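Local coordinates for glycerol-3-phosphate dehydrogenase [NAD(+)] 1 (Saccharomyces cerevisiae, PDB 4FGW), which catalyses the NAD-dependent interconversion of dihydroxyacetone phosphate and sn-glycerol 3-phosphate, driving glycerol production and accumulation under hyperosmotic stress, at residues G43-G46 / T47-A50; V217-A220 / L221-P225; A54-C57 / K58-E62. One frame throughout, in Å; residues are numbered along the deposited sequence.

Interaction 1. Residues G43-G46 / T47-A50; sequences GNWG and TTIA
From G43, the N-cap, to A50 the backbone closes the first turns of helix 44-59 through bonds from N-H of residue i+4 to C=O of residue i: T47 N to G43 O, a weak one from T48 N to N44 O, I49 N to W45 O at 2.9 Å, and A50 N to G46 O. Two threonine hydroxyls reinforce them. T47 OG1 donates to G43 O at 2.6 Å, so this N-cap carbonyl oxygen is gripped by both the amide and the hydroxyl of one residue; the amide comes from above the carbonyl plane, the hydroxyl is tilted only 19° from it. One residue on, T48 OG1 repeats the move and donates to N44 O at 2.7 Å. In T48 the hydroxyl sits anti to the carbonyl carbon (chi1 -54°), which turns OG1 back along the helix and leaves CG2 to approach the W45 ring obliquely, 3.8 Å from W45 CZ3. The indole reaches forward along the helix, and I49 CD1 lies over one face of its six-membered ring, 3.9 Å from the centroid and 24° off the normal, a CH-pi contact. Replacing T48 by an alanine would probably leave N44 O with just its weak amide bond across this contact and open a gap beside W45 where CG2 had packed. G43 and G46 belong to a GxGxxG pattern fitting the Rossmann-type dinucleotide fold, and G43 to G46 probably bind NAD(+), as in related enzymes. A185 and V188 of helix 185-189 also pack on the indole. The chemistry is thus divided: hydroxyls strengthen the carbonyl bonding of the first turn, while aliphatic carbons pack on a tryptophan that probably lines the cofactor site.

Interaction 2. Residues V217-A220 / L221-P225; sequences VLKA and LFHRP
L218 and F222 lie side by side and point the same way, with L218 CD2 4.0 Å from F222 CE2. One residue further along, K219 and H223 run alongside each other in the same manner: K219 CE stands 4.0 Å from H223 ND1, approaching the imidazole obliquely. A bend at chi2 (86°) brings the end of the lysine chain near that ring. Within 221-225, L221 CG sits over the centre of one face of the F222 ring, 4.1 Å above its plane. Three backbone bonds fix the spacing, L221 N to V217 O at 2.8 Å, F222 N to L218 O, and H223 N to K219 O at 2.9 Å with an angle of 153°. This is the C-terminal end of helix 215-222, the crossover helix of the beta-alpha-beta unit formed with strands 194-199 and 227-232. H223 is the first residue to leave helical angles, and a water beyond the last turn bridges A220 O and H223 O, 2.7 Å from each. Farther out, strand 227-232 positions both polar ends: K219 NZ bonds to V229 O and H223 ND1 to V229 N, while V229 packs on F222 and V231 on L218. H223 NE2 bonds to E384 of the second subunit, and R224 NE forms a salt bridge with E55 of helix 44-59.

Interaction 3. Residues A54-C57 / K58-E62; sequences AENC and KGYPE
At the CD1 edge of the Y60 ring N56 O lies near the plane, 3.3 Å from Y60 CD1, and E62 OE1 lies in plane at the edge on the CD2 side. Y60 CG stands anti to the carbonyl carbon (chi1 -64°), which swings the ring back beside N56. That same N56 O receives Y60 N at 2.8 Å, yet the bond is weak because its N-H...O angle is only 124°. Two further weak bonds precede it, K58 N to A54 O at 3.3 Å and G59 N to E55 O at 3.1 Å, so the last turn of helix 44-59 is held by weak bonds, and Y60 is the first residue to leave helical angles. K58 CB rests 3.7 Å from both A54 O and E55 O before its chain, bent at chi2, leads away. The side-chain amide of N56 turns elsewhere, its ND2 bonding to L221 O and H223 O at the end of helix 215-222. E55 OE1 takes a hydrogen bond from Y226 OH, and OE2 a salt bridge from K51. The last turns of helix 44-59 thus meet the end of helix 215-222 and the loop that leads on to strand 227-232, while P102 and N104, ahead of strand 105-108, pack along A54 and K58.

In the fold
Interactions 1 and 3 occupy the two ends of helix 44-59, their centres about 17 Å apart; interaction 2, at the end of helix 215-222, comes last along the chain. Its centre lies about 16 Å from that of interaction 1 and about 10 Å from that of interaction 3. Interactions 2 and 3 touch through a salt bridge and a probable hydrogen bond between the two helix ends, whereas interactions 1 and 3 adjoin along the same helix. Both helices pack beside the eight-stranded mixed sheet, one following strand 35-40 and the other preceding strand 227-232. The helix whose start probably binds NAD(+) is therefore tied, near its far end, to the crossover helix 215-222 of the same domain, which in turn reaches the second subunit.

Interaction 1. Residues G43-G46 / T47-A50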
ATOM      1  N   GLY A  43      15.486 -10.910  23.691  1.00 68.07           N
ATOM      2  CA  GLY A  43      16.224 -10.652  22.456  1.00 66.31           C
ATOM      3  C   GLY A  43      16.027  -9.233  21.948  1.00 67.63           C
ATOM      4  O   GLY A  43      15.737  -8.322  22.731  1.00 67.64           O
ATOM      5  N   ASN A  44      16.196  -9.047  20.646  1.00 60.91           N
ATOM      6  CA  ASN A  44      15.929  -7.798  19.923  1.00 58.48           C
ATOM      7  C   ASN A  44      14.606  -7.149  20.272  1.00 60.41           C
ATOM      8  O   ASN A  44      14.518  -6.129  20.907  1.00 59.60           O
ATOM      9  CB  ASN A  44      15.844  -8.145  18.445  1.00 57.14           C
ATOM     10  CG  ASN A  44      16.838  -7.431  17.634  1.00 80.77           C
ATOM     11  OD1 ASN A  44      17.125  -7.802  16.517  1.00 69.14           O
ATOM     12  ND2 ASN A  44      17.392  -6.401  18.191  1.00 80.84           N
ATOM     13  N   TRP A  45      13.574  -7.797  19.787  1.00 55.23           N
ATOM     14  CA  TRP A  45      12.187  -7.406  19.919  1.00 54.00           C
ATOM     15  C   TRP A  45      11.683  -7.508  21.350  1.00 59.14           C
ATOM     16  O   TRP A  45      10.933  -6.637  21.791  1.00 59.40           O
ATOM     17  CB  TRP A  45      11.332  -8.205  18.914  1.00 51.61           C
ATOM     18  CG  TRP A  45       9.967  -7.655  18.579  1.00 50.99           C
ATOM     19  CD1 TRP A  45       8.870  -8.385  18.226  1.00 53.50           C
ATOM     20  CD2 TRP A  45       9.577  -6.274  18.477  1.00 49.50           C
ATOM     21  NE1 TRP A  45       7.817  -7.549  17.931  1.00 51.70           N
ATOM     22  CE2 TRP A  45       8.223  -6.250  18.075  1.00 52.27           C
ATOM     23  CE3 TRP A  45      10.232  -5.052  18.708  1.00 51.02           C
ATOM     24  CZ2 TRP A  45       7.515  -5.059  17.898  1.00 50.55           C
ATOM     25  CZ3 TRP A  45       9.538  -3.870  18.506  1.00 51.33           C
ATOM     26  CH2 TRP A  45       8.200  -3.880  18.093  1.00 50.81           C
ATOM     27  N   GLY A  46      12.136  -8.537  22.064  1.00 56.83           N
ATOM     28  CA  GLY A  46      11.800  -8.792  23.459  1.00 58.17           C
ATOM     29  C   GLY A  46      12.190  -7.671  24.401  1.00 62.63           C
ATOM     30  O   GLY A  46      11.360  -7.234  25.203  1.00 62.57           O
ATOM     31  N   THR A  47      13.457  -7.198  24.306  1.00 59.94           N
ATOM     32  CA  THR A  47      13.993  -6.108  25.138  1.00 61.59           C
ATOM     33  C   THR A  47      13.309  -4.786  24.790  1.00 63.57           C
ATOM     34  O   THR A  47      12.982  -4.006  25.688  1.00 64.40           O
ATOM     35  CB  THR A  47      15.524  -6.015  25.011  1.00 68.10           C
ATOM     36  OG1 THR A  47      16.082  -7.316  25.137  1.00 66.28           O
ATOM     37  CG2 THR A  47      16.149  -5.091  26.041  1.00 69.01           C
ATOM     38  N   THR A  48      13.094  -4.548  23.484  1.00 57.93           N
ATOM     39  CA  THR A  48      12.446  -3.356  22.952  1.00 55.86           C
ATOM     40  C   THR A  48      11.002  -3.255  23.460  1.00 59.36           C
ATOM     41  O   THR A  48      10.634  -2.219  24.012  1.00 59.51           O
ATOM     42  CB  THR A  48      12.568  -3.324  21.419  1.00 60.67           C
ATOM     43  OG1 THR A  48      13.942  -3.459  21.050  1.00 59.44           O
ATOM     44  CG2 THR A  48      12.009  -2.053  20.825  1.00 57.21           C
ATOM     45  N   ILE A  49      10.209  -4.334  23.316  1.00 55.93           N
ATOM     46  CA  ILE A  49       8.828  -4.338  23.786  1.00 56.95           C
ATOM     47  C   ILE A  49       8.716  -4.186  25.306  1.00 63.62           C
ATOM     48  O   ILE A  49       7.790  -3.533  25.785  1.00 64.37           O
ATOM     49  CB  ILE A  49       7.956  -5.461  23.148  1.00 59.69           C
ATOM     50  CG1 ILE A  49       6.593  -4.916  22.681  1.00 59.22           C
ATOM     51  CG2 ILE A  49       7.790  -6.683  24.046  1.00 63.77           C
ATOM     52  CD1 ILE A  49       6.612  -4.169  21.351  1.00 57.95           C
ATOM     53  N   ALA A  50       9.708  -4.723  26.046  1.00 61.64           N
ATOM     54  CA  ALA A  50       9.813  -4.643  27.501  1.00 63.80           C
ATOM     55  C   ALA A  50      10.131  -3.213  27.956  1.00 67.15           C
ATOM     56  O   ALA A  50       9.690  -2.807  29.031  1.00 68.60           O
ATOM     57  CB  ALA A  50      10.876  -5.601  27.990  1.00 66.70           C
TER

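Interaction 2. Residues V217-A220 / L221-P225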
ATOM      1  N   VAL A 217      -6.786  -0.931  28.269  1.00 71.82           N
ATOM      2  CA  VAL A 217      -5.608  -1.391  29.012  1.00 71.72           C
ATOM      3  C   VAL A 217      -4.459  -1.677  28.021  1.00 72.01           C
ATOM      4  O   VAL A 217      -3.332  -1.228  28.249  1.00 70.80           O
ATOM      5  CB  VAL A 217      -5.954  -2.593  29.939  1.00 78.10           C
ATOM      6  CG1 VAL A 217      -4.706  -3.318  30.426  1.00 77.67           C
ATOM      7  CG2 VAL A 217      -6.806  -2.144  31.126  1.00 82.12           C
ATOM      8  N   LEU A 218      -4.772  -2.365  26.900  1.00 66.06           N
ATOM      9  CA  LEU A 218      -3.816  -2.702  25.838  1.00 62.31           C
ATOM     10  C   LEU A 218      -3.299  -1.476  25.096  1.00 63.63           C
ATOM     11  O   LEU A 218      -2.130  -1.459  24.711  1.00 61.89           O
ATOM     12  CB  LEU A 218      -4.390  -3.734  24.853  1.00 60.82           C
ATOM     13  CG  LEU A 218      -4.654  -5.132  25.430  1.00 67.03           C
ATOM     14  CD1 LEU A 218      -5.443  -5.957  24.470  1.00 66.60           C
ATOM     15  CD2 LEU A 218      -3.360  -5.848  25.815  1.00 67.02           C
ATOM     16  N   LYS A 219      -4.154  -0.450  24.915  1.00 59.90           N
ATOM     17  CA  LYS A 219      -3.778   0.821  24.293  1.00 58.26           C
ATOM     18  C   LYS A 219      -2.801   1.545  25.206  1.00 63.70           C
ATOM     19  O   LYS A 219      -1.771   2.006  24.735  1.00 63.74           O
ATOM     20  CB  LYS A 219      -5.019   1.699  24.007  1.00 61.73           C
ATOM     21  CG  LYS A 219      -4.711   3.062  23.362  1.00 69.78           C
ATOM     22  CD  LYS A 219      -4.609   3.021  21.841  1.00 69.87           C
ATOM     23  CE  LYS A 219      -4.476   4.412  21.261  1.00 70.56           C
ATOM     24  NZ  LYS A 219      -4.930   4.463  19.841  1.00 76.14           N
ATOM     25  N   ALA A 220      -3.107   1.606  26.510  1.00 62.80           N
ATOM     26  CA  ALA A 220      -2.269   2.242  27.523  1.00 64.34           C
ATOM     27  C   ALA A 220      -0.943   1.497  27.725  1.00 67.31           C
ATOM     28  O   ALA A 220       0.070   2.140  27.988  1.00 68.18           O
ATOM     29  CB  ALA A 220      -3.026   2.339  28.841  1.00 68.77           C
ATOM     30  N   LEU A 221      -0.952   0.154  27.587  1.00 61.50           N
ATOM     31  CA  LEU A 221       0.224  -0.698  27.774  1.00 60.67           C
ATOM     32  C   LEU A 221       1.283  -0.546  26.684  1.00 61.45           C
ATOM     33  O   LEU A 221       2.476  -0.551  26.991  1.00 60.89           O
ATOM     34  CB  LEU A 221      -0.197  -2.182  27.917  1.00 60.90           C
ATOM     35  CG  LEU A 221       0.889  -3.220  28.249  1.00 65.34           C
ATOM     36  CD1 LEU A 221       1.532  -2.946  29.599  1.00 68.73           C
ATOM     37  CD2 LEU A 221       0.319  -4.615  28.224  1.00 68.11           C
ATOM     38  N   PHE A 222       0.859  -0.425  25.421  1.00 56.01           N
ATOM     39  CA  PHE A 222       1.790  -0.365  24.300  1.00 52.76           C
ATOM     40  C   PHE A 222       1.993   0.992  23.636  1.00 55.82           C
ATOM     41  O   PHE A 222       3.070   1.223  23.077  1.00 54.30           O
ATOM     42  CB  PHE A 222       1.458  -1.456  23.270  1.00 52.08           C
ATOM     43  CG  PHE A 222       1.480  -2.869  23.809  1.00 54.54           C
ATOM     44  CD1 PHE A 222       2.685  -3.514  24.071  1.00 56.91           C
ATOM     45  CD2 PHE A 222       0.294  -3.561  24.039  1.00 56.86           C
ATOM     46  CE1 PHE A 222       2.704  -4.824  24.548  1.00 58.76           C
ATOM     47  CE2 PHE A 222       0.315  -4.873  24.522  1.00 60.29           C
ATOM     48  CZ  PHE A 222       1.518  -5.491  24.778  1.00 58.93           C
ATOM     49  N   HIS A 223       0.971   1.878  23.656  1.00 52.61           N
ATOM     50  CA  HIS A 223       1.066   3.186  22.995  1.00 50.55           C
ATOM     51  C   HIS A 223       2.135   4.102  23.580  1.00 57.58           C
ATOM     52  O   HIS A 223       2.212   4.288  24.799  1.00 60.80           O
ATOM     53  CB  HIS A 223      -0.293   3.897  22.909  1.00 50.92           C
ATOM     54  CG  HIS A 223      -0.282   5.097  22.008  1.00 52.42           C
ATOM     55  ND1 HIS A 223      -0.595   4.993  20.669  1.00 51.06           N
ATOM     56  CD2 HIS A 223       0.046   6.381  22.281  1.00 55.23           C
ATOM     57  CE1 HIS A 223      -0.462   6.214  20.174  1.00 50.55           C
ATOM     58  NE2 HIS A 223      -0.071   7.079  21.105  1.00 53.24           N
ATOM     59  N   ARG A 224       2.959   4.670  22.687  1.00 52.14           N
ATOM     60  CA  ARG A 224       4.026   5.623  23.012  1.00 52.42           C
ATOM     61  C   ARG A 224       3.960   6.750  21.969  1.00 53.88           C
ATOM     62  O   ARG A 224       3.453   6.496  20.876  1.00 51.76           O
ATOM     63  CB  ARG A 224       5.423   4.944  22.962  1.00 49.06           C
ATOM     64  CG  ARG A 224       5.650   3.763  23.914  1.00 53.91           C
ATOM     65  CD  ARG A 224       5.537   4.098  25.401  1.00 62.57           C
ATOM     66  NE  ARG A 224       6.560   5.039  25.862  1.00 63.31           N
ATOM     67  CZ  ARG A 224       6.305   6.200  26.454  1.00 74.42           C
ATOM     68  NH1 ARG A 224       5.052   6.583  26.673  1.00 58.19           N
ATOM     69  NH2 ARG A 224       7.299   6.988  26.837  1.00 65.88           N
ATOM     70  N   PRO A 225       4.485   7.972  22.232  1.00 51.13           N
ATOM     71  CA  PRO A 225       4.452   9.022  21.189  1.00 49.93           C
ATOM     72  C   PRO A 225       5.222   8.636  19.914  1.00 52.57           C
ATOM     73  O   PRO A 225       4.834   9.033  18.812  1.00 51.36           O
ATOM     74  CB  PRO A 225       5.065  10.243  21.888  1.00 54.51           C
ATOM     75  CG  PRO A 225       4.912   9.963  23.367  1.00 61.22           C
ATOM     76  CD  PRO A 225       5.107   8.479  23.475  1.00 55.59           C
TER
HETATM   77  O   HOH W   1       0.373   4.458  26.700  1.00 49.41           O

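Interaction 3. Residues A54-C57 / K58-E62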
ATOM      1  N   ALA A  54       7.645  -1.034  30.192  1.00 70.02           N
ATOM      2  CA  ALA A  54       8.178  -0.431  31.427  1.00 74.10           C
ATOM      3  C   ALA A  54       7.953   1.084  31.496  1.00 78.74           C
ATOM      4  O   ALA A  54       7.707   1.618  32.582  1.00 82.49           O
ATOM      5  CB  ALA A  54       9.656  -0.759  31.598  1.00 76.13           C
ATOM      6  N   GLU A  55       8.023   1.762  30.336  1.00 71.89           N
ATOM      7  CA  GLU A  55       7.786   3.200  30.196  1.00 72.44           C
ATOM      8  C   GLU A  55       6.327   3.530  30.528  1.00 77.21           C
ATOM      9  O   GLU A  55       6.062   4.515  31.222  1.00 79.51           O
ATOM     10  CB  GLU A  55       8.110   3.659  28.763  1.00 70.25           C
ATOM     11  CG  GLU A  55       9.586   3.925  28.514  1.00 78.45           C
ATOM     12  CD  GLU A  55       9.992   4.050  27.058  1.00 83.66           C
ATOM     13  OE1 GLU A  55       9.114   4.315  26.207  1.00 66.19           O
ATOM     14  OE2 GLU A  55      11.198   3.886  26.766  1.00 72.29           O
ATOM     15  N   ASN A  56       5.391   2.690  30.041  1.00 71.88           N
ATOM     16  CA  ASN A  56       3.956   2.849  30.261  1.00 72.45           C
ATOM     17  C   ASN A  56       3.500   2.474  31.666  1.00 80.73           C
ATOM     18  O   ASN A  56       2.569   3.101  32.173  1.00 82.42           O
ATOM     19  CB  ASN A  56       3.149   2.135  29.184  1.00 67.96           C
ATOM     20  CG  ASN A  56       3.178   2.836  27.852  1.00 82.77           C
ATOM     21  OD1 ASN A  56       3.114   4.066  27.758  1.00 79.47           O
ATOM     22  ND2 ASN A  56       3.238   2.065  26.785  1.00 72.00           N
ATOM     23  N   CYS A  57       4.155   1.476  32.301  1.00 79.44           N
ATOM     24  CA  CYS A  57       3.858   1.058  33.680  1.00 83.81           C
ATOM     25  C   CYS A  57       4.170   2.197  34.647  1.00 91.35           C
ATOM     26  O   CYS A  57       3.387   2.451  35.560  1.00 94.62           O
ATOM     27  CB  CYS A  57       4.605  -0.221  34.048  1.00 84.75           C
ATOM     28  SG  CYS A  57       3.958  -1.708  33.242  1.00 85.41           S
ATOM     29  N   LYS A  58       5.277   2.925  34.393  1.00 87.56           N
ATOM     30  CA  LYS A  58       5.691   4.113  35.143  1.00 91.25           C
ATOM     31  C   LYS A  58       4.719   5.271  34.836  1.00 95.13           C
ATOM     32  O   LYS A  58       4.440   6.087  35.716  1.00 98.68           O
ATOM     33  CB  LYS A  58       7.130   4.507  34.758  1.00 93.40           C
ATOM     34  CG  LYS A  58       8.089   4.604  35.942  1.00110.29           C
ATOM     35  CD  LYS A  58       8.257   6.036  36.443  1.00123.55           C
ATOM     36  CE  LYS A  58       9.239   6.113  37.587  1.00141.58           C
ATOM     37  NZ  LYS A  58       9.308   7.477  38.177  1.00155.48           N
ATOM     38  N   GLY A  59       4.214   5.305  33.598  1.00 87.28           N
ATOM     39  CA  GLY A  59       3.270   6.303  33.106  1.00 86.47           C
ATOM     40  C   GLY A  59       1.836   6.125  33.576  1.00 91.59           C
ATOM     41  O   GLY A  59       1.072   7.095  33.584  1.00 93.06           O
ATOM     42  N   TYR A  60       1.451   4.891  33.961  1.00 87.21           N
ATOM     43  CA  TYR A  60       0.104   4.584  34.453  1.00 88.28           C
ATOM     44  C   TYR A  60       0.167   3.808  35.789  1.00 94.89           C
ATOM     45  O   TYR A  60      -0.079   2.598  35.806  1.00 94.19           O
ATOM     46  CB  TYR A  60      -0.721   3.841  33.386  1.00 85.54           C
ATOM     47  CG  TYR A  60      -0.980   4.650  32.135  1.00 84.29           C
ATOM     48  CD1 TYR A  60      -0.149   4.540  31.023  1.00 82.26           C
ATOM     49  CD2 TYR A  60      -2.074   5.508  32.050  1.00 86.36           C
ATOM     50  CE1 TYR A  60      -0.388   5.277  29.864  1.00 79.69           C
ATOM     51  CE2 TYR A  60      -2.322   6.254  30.897  1.00 84.46           C
ATOM     52  CZ  TYR A  60      -1.477   6.133  29.805  1.00 87.91           C
ATOM     53  OH  TYR A  60      -1.724   6.866  28.666  1.00 86.59           O
ATOM     54  N   PRO A  61       0.500   4.481  36.921  1.00 94.47           N
ATOM     55  CA  PRO A  61       0.610   3.755  38.203  1.00 97.77           C
ATOM     56  C   PRO A  61      -0.702   3.249  38.814  1.00102.86           C
ATOM     57  O   PRO A  61      -0.668   2.374  39.687  1.00105.07           O
ATOM     58  CB  PRO A  61       1.326   4.752  39.113  1.00104.02           C
ATOM     59  CG  PRO A  61       0.974   6.079  38.567  1.00108.24           C
ATOM     60  CD  PRO A  61       0.839   5.911  37.084  1.00 97.96           C
ATOM     61  N   GLU A  62      -1.848   3.795  38.365  1.00 97.60           N
ATOM     62  CA  GLU A  62      -3.188   3.414  38.823  1.00 98.95           C
ATOM     63  C   GLU A  62      -3.731   2.202  38.036  1.00 98.27           C
ATOM     64  O   GLU A  62      -4.728   1.598  38.443  1.00 98.88           O
ATOM     65  CB  GLU A  62      -4.150   4.629  38.752  1.00101.95           C
ATOM     66  CG  GLU A  62      -4.667   5.010  37.363  1.00108.15           C
ATOM     67  CD  GLU A  62      -3.727   5.602  36.320  1.00116.78           C
ATOM     68  OE1 GLU A  62      -4.184   5.786  35.169  1.00101.65           O
ATOM     69  OE2 GLU A  62      -2.554   5.902  36.642  1.00104.70           O
TER